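Local coordinates for protein fructose-bisphosphate aldolase (Slackia heliotrinireducens, PDB 4MOZ) that belongs to the DeoC/LacD family of aldolases and folds as a closed eight-stranded parallel TIM barrel, at residues M28-F40 with L284-Y296. Residues are numbered along the deposited sequence; the frame is centred on the assembly and turned at random.
Sequences MKATQGTGRLMLF and LTKAISAITLADY
Met38, a selenomethionine, lies across Ile288, Ser289 and Thr285, and illustrates how a TIM barrel seats helix 278-294 on its first strand. With CG anti to the backbone N (chi1 -169°) and the chain bent at chi2, Met38 lays CG 3.9 Å from Ile288 CG2 and carries CE to 3.9 Å from Thr285 CB, while Ser289 OG, hydrogen-bonded to Val76 O, flanks CG at 3.5 Å. On the same tight side Leu293 CD2 comes within 3.5 Å of Thr34 OG1, the hydroxyl of an ST turn that accepts from Arg36 N and donates to Thr31 O.

Toward the partly exposed side the grip becomes polar and looser. Arg36 NH1 gives a bent bond (N-H...O 136°) to Thr292 O at 2.9 Å, near the C-terminal turn of the helix, where the dipole would probably favour a cation. Asp295 OD1, also hydrogen-bonded to Tyr260 OH, forms only a long salt bridge with Arg36 NH2, 3.6 Å, the guanidinium and carboxylate planes nearly perpendicular.

Strand 37-40 and helix 284-294 run roughly antiparallel (155°). Strand 266-269, hydrogen-bonded to strand 37-41, closes the barrel, while helix 248-260 packs on Ile288 and Arg36.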
HETATM    1  N   MSE C  28      -5.653  10.137 -34.968  1.00 28.75           N
HETATM    2  CA  MSE C  28      -6.450  10.306 -36.189  1.00 29.17           C
HETATM    3  C   MSE C  28      -7.826   9.649 -36.059  1.00 27.70           C
HETATM    4  O   MSE C  28      -8.831  10.249 -36.434  1.00 27.91           O
HETATM    5  CB  MSE C  28      -5.714   9.757 -37.419  1.00 30.05           C
HETATM    6  CG  MSE C  28      -4.458  10.529 -37.804  1.00 33.04           C
HETATM    7 SE   MSE C  28      -4.821  12.334 -38.468  1.00 39.20          SE
HETATM    8  CE  MSE C  28      -5.416  11.869 -40.272  1.00 43.96           C
ATOM      9  N   LYS C  29      -7.868   8.429 -35.524  1.00 26.17           N
ATOM     10  CA  LYS C  29      -9.135   7.739 -35.298  1.00 27.17           C
ATOM     11  C   LYS C  29     -10.025   8.524 -34.336  1.00 28.28           C
ATOM     12  O   LYS C  29     -11.179   8.820 -34.647  1.00 29.26           O
ATOM     13  CB  LYS C  29      -8.902   6.336 -34.749  1.00 29.60           C
ATOM     14  CG  LYS C  29      -8.511   5.287 -35.774  1.00 30.15           C
ATOM     15  CD  LYS C  29      -8.355   3.952 -35.065  1.00 33.41           C
ATOM     16  CE  LYS C  29      -7.561   2.948 -35.880  1.00 35.02           C
ATOM     17  NZ  LYS C  29      -7.305   1.733 -35.055  1.00 37.10           N
ATOM     18  N   ALA C  30      -9.472   8.876 -33.177  1.00 28.14           N
ATOM     19  CA  ALA C  30     -10.231   9.545 -32.118  1.00 27.02           C
ATOM     20  C   ALA C  30     -10.829  10.869 -32.568  1.00 28.01           C
ATOM     21  O   ALA C  30     -11.958  11.197 -32.203  1.00 29.19           O
ATOM     22  CB  ALA C  30      -9.365   9.751 -30.889  1.00 25.64           C
ATOM     23  N   THR C  31     -10.067  11.622 -33.357  1.00 27.79           N
ATOM     24  CA  THR C  31     -10.511  12.929 -33.847  1.00 28.48           C
ATOM     25  C   THR C  31     -11.129  12.855 -35.251  1.00 28.57           C
ATOM     26  O   THR C  31     -11.445  13.885 -35.859  1.00 28.84           O
ATOM     27  CB  THR C  31      -9.359  13.958 -33.841  1.00 27.51           C
ATOM     28  OG1 THR C  31      -8.325  13.527 -34.733  1.00 27.23           O
ATOM     29  CG2 THR C  31      -8.783  14.136 -32.436  1.00 26.91           C
ATOM     30  N   GLN C  32     -11.304  11.633 -35.751  1.00 27.75           N
ATOM     31  CA  GLN C  32     -11.822  11.385 -37.101  1.00 28.99           C
ATOM     32  C   GLN C  32     -11.059  12.189 -38.161  1.00 29.87           C
ATOM     33  O   GLN C  32     -11.639  12.681 -39.126  1.00 28.71           O
ATOM     34  CB  GLN C  32     -13.336  11.650 -37.171  1.00 29.21           C
ATOM     35  CG  GLN C  32     -14.175  10.826 -36.196  1.00 29.57           C
ATOM     36  CD  GLN C  32     -14.302   9.360 -36.587  1.00 29.32           C
ATOM     37  OE1 GLN C  32     -13.612   8.871 -37.485  1.00 29.11           O
ATOM     38  NE2 GLN C  32     -15.191   8.650 -35.904  1.00 29.89           N
ATOM     39  N   GLY C  33      -9.749  12.315 -37.960  1.00 30.46           N
ATOM     40  CA  GLY C  33      -8.876  13.028 -38.889  1.00 29.85           C
ATOM     41  C   GLY C  33      -9.082  14.532 -38.917  1.00 28.39           C
ATOM     42  O   GLY C  33      -8.709  15.188 -39.890  1.00 28.87           O
ATOM     43  N   THR C  34      -9.665  15.081 -37.852  1.00 26.64           N
ATOM     44  CA  THR C  34      -9.977  16.508 -37.798  1.00 26.28           C
ATOM     45  C   THR C  34      -9.166  17.291 -36.766  1.00 29.19           C
ATOM     46  O   THR C  34      -9.052  18.511 -36.866  1.00 33.13           O
ATOM     47  CB  THR C  34     -11.467  16.764 -37.494  1.00 27.71           C
ATOM     48  OG1 THR C  34     -11.730  16.513 -36.105  1.00 27.95           O
ATOM     49  CG2 THR C  34     -12.368  15.900 -38.374  1.00 28.73           C
ATOM     50  N   GLY C  35      -8.628  16.599 -35.767  1.00 29.19           N
ATOM     51  CA  GLY C  35      -7.963  17.260 -34.643  1.00 29.13           C
ATOM     52  C   GLY C  35      -8.946  17.684 -33.562  1.00 30.17           C
ATOM     53  O   GLY C  35      -8.554  18.268 -32.554  1.00 33.04           O
ATOM     54  N   ARG C  36     -10.225  17.389 -33.774  1.00 30.18           N
ATOM     55  CA  ARG C  36     -11.284  17.731 -32.824  1.00 30.46           C
ATOM     56  C   ARG C  36     -11.859  16.460 -32.206  1.00 29.68           C
ATOM     57  O   ARG C  36     -12.037  15.455 -32.897  1.00 29.17           O
ATOM     58  CB  ARG C  36     -12.399  18.513 -33.524  1.00 30.99           C
ATOM     59  CG  ARG C  36     -11.990  19.870 -34.079  1.00 31.70           C
ATOM     60  CD  ARG C  36     -12.531  21.013 -33.233  1.00 34.95           C
ATOM     61  NE  ARG C  36     -12.350  22.301 -33.903  1.00 36.99           N
ATOM     62  CZ  ARG C  36     -13.254  22.891 -34.684  1.00 35.34           C
ATOM     63  NH1 ARG C  36     -14.437  22.326 -34.908  1.00 35.32           N
ATOM     64  NH2 ARG C  36     -12.972  24.058 -35.243  1.00 34.04           N
ATOM     65  N   LEU C  37     -12.160  16.500 -30.912  1.00 27.72           N
ATOM     66  CA  LEU C  37     -12.659  15.308 -30.233  1.00 28.09           C
ATOM     67  C   LEU C  37     -14.142  15.383 -29.901  1.00 27.24           C
ATOM     68  O   LEU C  37     -14.561  16.194 -29.067  1.00 27.90           O
ATOM     69  CB  LEU C  37     -11.849  15.004 -28.963  1.00 28.08           C
ATOM     70  CG  LEU C  37     -12.241  13.734 -28.187  1.00 26.15           C
ATOM     71  CD1 LEU C  37     -11.937  12.476 -28.990  1.00 26.04           C
ATOM     72  CD2 LEU C  37     -11.551  13.681 -26.832  1.00 25.90           C
HETATM   73  N   MSE C  38     -14.922  14.532 -30.562  1.00 26.25           N
HETATM   74  CA  MSE C  38     -16.324  14.323 -30.212  1.00 28.01           C
HETATM   75  C   MSE C  38     -16.384  13.061 -29.362  1.00 26.99           C
HETATM   76  O   MSE C  38     -16.238  11.951 -29.878  1.00 27.13           O
HETATM   77  CB  MSE C  38     -17.191  14.186 -31.471  1.00 28.13           C
HETATM   78  CG  MSE C  38     -18.696  14.233 -31.224  1.00 30.37           C
HETATM   79 SE   MSE C  38     -19.379  12.689 -30.220  1.00 36.70          SE
HETATM   80  CE  MSE C  38     -21.298  12.975 -30.481  1.00 34.39           C
ATOM     81  N   LEU C  39     -16.579  13.238 -28.057  1.00 25.95           N
ATOM     82  CA  LEU C  39     -16.584  12.124 -27.111  1.00 26.42           C
ATOM     83  C   LEU C  39     -17.999  11.772 -26.657  1.00 25.84           C
ATOM     84  O   LEU C  39     -18.719  12.614 -26.111  1.00 26.99           O
ATOM     85  CB  LEU C  39     -15.685  12.437 -25.903  1.00 26.98           C
ATOM     86  CG  LEU C  39     -15.499  11.339 -24.843  1.00 28.06           C
ATOM     87  CD1 LEU C  39     -14.092  11.365 -24.264  1.00 28.02           C
ATOM     88  CD2 LEU C  39     -16.540  11.421 -23.728  1.00 26.53           C
ATOM     89  N   PHE C  40     -18.385  10.522 -26.888  1.00 23.96           N
ATOM     90  CA  PHE C  40     -19.656   9.999 -26.406  1.00 26.24           C
ATOM     91  C   PHE C  40     -19.409   9.275 -25.078  1.00 26.43           C
ATOM     92  O   PHE C  40     -18.813   8.189 -25.039  1.00 26.78           O
ATOM     93  CB  PHE C  40     -20.284   9.089 -27.471  1.00 25.46           C
ATOM     94  CG  PHE C  40     -21.584   8.440 -27.061  1.00 25.30           C
ATOM     95  CD1 PHE C  40     -22.514   9.113 -26.266  1.00 24.76           C
ATOM     96  CD2 PHE C  40     -21.895   7.158 -27.512  1.00 26.69           C
ATOM     97  CE1 PHE C  40     -23.707   8.510 -25.904  1.00 25.24           C
ATOM     98  CE2 PHE C  40     -23.095   6.550 -27.158  1.00 26.38           C
ATOM     99  CZ  PHE C  40     -24.001   7.228 -26.352  1.00 26.83           C
ATOM    100  N   LEU C 284     -28.857  13.340 -32.805  1.00 30.22           N
ATOM    101  CA  LEU C 284     -28.140  14.312 -31.982  1.00 28.44           C
ATOM    102  C   LEU C 284     -26.624  14.150 -32.096  1.00 28.57           C
ATOM    103  O   LEU C 284     -25.902  15.144 -32.168  1.00 29.68           O
ATOM    104  CB  LEU C 284     -28.603  14.292 -30.520  1.00 28.11           C
ATOM    105  CG  LEU C 284     -27.937  15.311 -29.581  1.00 28.85           C
ATOM    106  CD1 LEU C 284     -28.125  16.748 -30.049  1.00 28.51           C
ATOM    107  CD2 LEU C 284     -28.436  15.148 -28.153  1.00 31.00           C
ATOM    108  N   THR C 285     -26.143  12.907 -32.126  1.00 27.39           N
ATOM    109  CA  THR C 285     -24.707  12.664 -32.300  1.00 27.68           C
ATOM    110  C   THR C 285     -24.260  13.260 -33.630  1.00 28.83           C
ATOM    111  O   THR C 285     -23.177  13.843 -33.727  1.00 28.30           O
ATOM    112  CB  THR C 285     -24.317  11.165 -32.260  1.00 28.86           C
ATOM    113  OG1 THR C 285     -24.880  10.477 -33.387  1.00 32.74           O
ATOM    114  CG2 THR C 285     -24.783  10.498 -30.971  1.00 28.40           C
ATOM    115  N   LYS C 286     -25.117  13.119 -34.642  1.00 27.95           N
ATOM    116  CA  LYS C 286     -24.841  13.619 -35.983  1.00 28.27           C
ATOM    117  C   LYS C 286     -24.784  15.140 -35.984  1.00 27.71           C
ATOM    118  O   LYS C 286     -23.900  15.723 -36.609  1.00 29.01           O
ATOM    119  CB  LYS C 286     -25.870  13.089 -36.989  1.00 27.39           C
ATOM    120  CG  LYS C 286     -25.695  11.612 -37.308  1.00 27.10           C
ATOM    121  CD  LYS C 286     -26.737  11.101 -38.290  1.00 28.06           C
ATOM    122  CE  LYS C 286     -26.446   9.657 -38.672  1.00 25.99           C
ATOM    123  NZ  LYS C 286     -27.414   9.125 -39.671  1.00 29.57           N
ATOM    124  N   ALA C 287     -25.709  15.767 -35.255  1.00 28.03           N
ATOM    125  CA  ALA C 287     -25.732  17.222 -35.081  1.00 27.62           C
ATOM    126  C   ALA C 287     -24.471  17.728 -34.377  1.00 29.86           C
ATOM    127  O   ALA C 287     -23.835  18.684 -34.840  1.00 28.65           O
ATOM    128  CB  ALA C 287     -26.978  17.650 -34.320  1.00 26.43           C
ATOM    129  N   ILE C 288     -24.113  17.079 -33.270  1.00 29.19           N
ATOM    130  CA  ILE C 288     -22.903  17.421 -32.517  1.00 28.06           C
ATOM    131  C   ILE C 288     -21.653  17.247 -33.383  1.00 28.20           C
ATOM    132  O   ILE C 288     -20.825  18.155 -33.469  1.00 30.86           O
ATOM    133  CB  ILE C 288     -22.788  16.590 -31.222  1.00 26.53           C
ATOM    134  CG1 ILE C 288     -23.943  16.919 -30.269  1.00 26.69           C
ATOM    135  CG2 ILE C 288     -21.452  16.845 -30.535  1.00 26.31           C
ATOM    136  CD1 ILE C 288     -24.112  15.925 -29.138  1.00 23.29           C
ATOM    137  N   SER C 289     -21.533  16.088 -34.031  1.00 28.04           N
ATOM    138  CA  SER C 289     -20.395  15.783 -34.897  1.00 29.26           C
ATOM    139  C   SER C 289     -20.292  16.719 -36.104  1.00 30.42           C
ATOM    140  O   SER C 289     -19.194  16.967 -36.604  1.00 31.57           O
ATOM    141  CB  SER C 289     -20.453  14.331 -35.377  1.00 30.89           C
ATOM    142  OG  SER C 289     -20.025  13.437 -34.363  1.00 29.60           O
ATOM    143  N   ALA C 290     -21.431  17.228 -36.572  1.00 30.31           N
ATOM    144  CA  ALA C 290     -21.440  18.153 -37.702  1.00 31.04           C
ATOM    145  C   ALA C 290     -20.796  19.480 -37.321  1.00 30.87           C
ATOM    146  O   ALA C 290     -19.996  20.021 -38.084  1.00 31.22           O
ATOM    147  CB  ALA C 290     -22.850  18.360 -38.231  1.00 30.09           C
ATOM    148  N   ILE C 291     -21.132  19.991 -36.136  1.00 30.22           N
ATOM    149  CA  ILE C 291     -20.468  21.178 -35.594  1.00 30.68           C
ATOM    150  C   ILE C 291     -18.990  20.895 -35.327  1.00 31.11           C
ATOM    151  O   ILE C 291     -18.120  21.620 -35.803  1.00 32.24           O
ATOM    152  CB  ILE C 291     -21.141  21.683 -34.299  1.00 30.33           C
ATOM    153  CG1 ILE C 291     -22.534  22.239 -34.609  1.00 30.46           C
ATOM    154  CG2 ILE C 291     -20.279  22.741 -33.617  1.00 28.20           C
ATOM    155  CD1 ILE C 291     -23.371  22.549 -33.384  1.00 31.12           C
ATOM    156  N   THR C 292     -18.726  19.814 -34.596  1.00 31.15           N
ATOM    157  CA  THR C 292     -17.399  19.516 -34.067  1.00 30.08           C
ATOM    158  C   THR C 292     -16.393  19.100 -35.139  1.00 28.52           C
ATOM    159  O   THR C 292     -15.259  19.575 -35.147  1.00 30.05           O
ATOM    160  CB  THR C 292     -17.495  18.435 -32.974  1.00 30.05           C
ATOM    161  OG1 THR C 292     -18.510  18.813 -32.037  1.00 32.87           O
ATOM    162  CG2 THR C 292     -16.170  18.255 -32.242  1.00 28.97           C
ATOM    163  N   LEU C 293     -16.816  18.222 -36.042  1.00 28.34           N
ATOM    164  CA  LEU C 293     -15.912  17.653 -37.044  1.00 31.50           C
ATOM    165  C   LEU C 293     -15.980  18.332 -38.418  1.00 32.16           C
ATOM    166  O   LEU C 293     -14.985  18.350 -39.152  1.00 31.59           O
ATOM    167  CB  LEU C 293     -16.162  16.145 -37.189  1.00 31.36           C
ATOM    168  CG  LEU C 293     -16.205  15.324 -35.892  1.00 31.44           C
ATOM    169  CD1 LEU C 293     -16.732  13.918 -36.149  1.00 30.63           C
ATOM    170  CD2 LEU C 293     -14.840  15.278 -35.219  1.00 32.03           C
ATOM    171  N   ALA C 294     -17.146  18.888 -38.754  1.00 32.12           N
ATOM    172  CA  ALA C 294     -17.394  19.434 -40.098  1.00 33.05           C
ATOM    173  C   ALA C 294     -17.705  20.939 -40.152  1.00 32.36           C
ATOM    174  O   ALA C 294     -17.994  21.473 -41.224  1.00 36.93           O
ATOM    175  CB  ALA C 294     -18.486  18.634 -40.797  1.00 34.25           C
ATOM    176  N   ASP C 295     -17.659  21.610 -39.003  1.00 31.24           N
ATOM    177  CA  ASP C 295     -17.736  23.080 -38.926  1.00 32.36           C
ATOM    178  C   ASP C 295     -19.106  23.710 -39.213  1.00 32.15           C
ATOM    179  O   ASP C 295     -19.192  24.923 -39.446  1.00 31.17           O
ATOM    180  CB  ASP C 295     -16.668  23.722 -39.823  1.00 32.70           C
ATOM    181  CG  ASP C 295     -15.266  23.263 -39.476  1.00 34.72           C
ATOM    182  OD1 ASP C 295     -14.792  23.598 -38.372  1.00 37.05           O
ATOM    183  OD2 ASP C 295     -14.647  22.557 -40.307  1.00 37.83           O
ATOM    184  N   TYR C 296     -20.168  22.905 -39.190  1.00 29.64           N
ATOM    185  CA  TYR C 296     -21.528  23.410 -39.424  1.00 29.71           C
ATOM    186  C   TYR C 296     -21.873  24.606 -38.546  1.00 31.36           C
ATOM    187  O   TYR C 296     -21.426  24.692 -37.398  1.00 31.45           O
ATOM    188  CB  TYR C 296     -22.570  22.321 -39.151  1.00 26.21           C
ATOM    189  CG  TYR C 296     -22.828  21.339 -40.274  1.00 26.84           C
ATOM    190  CD1 TYR C 296     -21.782  20.825 -41.045  1.00 27.37           C
ATOM    191  CD2 TYR C 296     -24.121  20.886 -40.533  1.00 28.10           C
ATOM    192  CE1 TYR C 296     -22.022  19.911 -42.058  1.00 29.04           C
ATOM    193  CE2 TYR C 296     -24.370  19.966 -41.540  1.00 28.98           C
ATOM    194  CZ  TYR C 296     -23.318  19.485 -42.301  1.00 27.94           C
ATOM    195  OH  TYR C 296     -23.556  18.573 -43.302  1.00 28.04           O
TER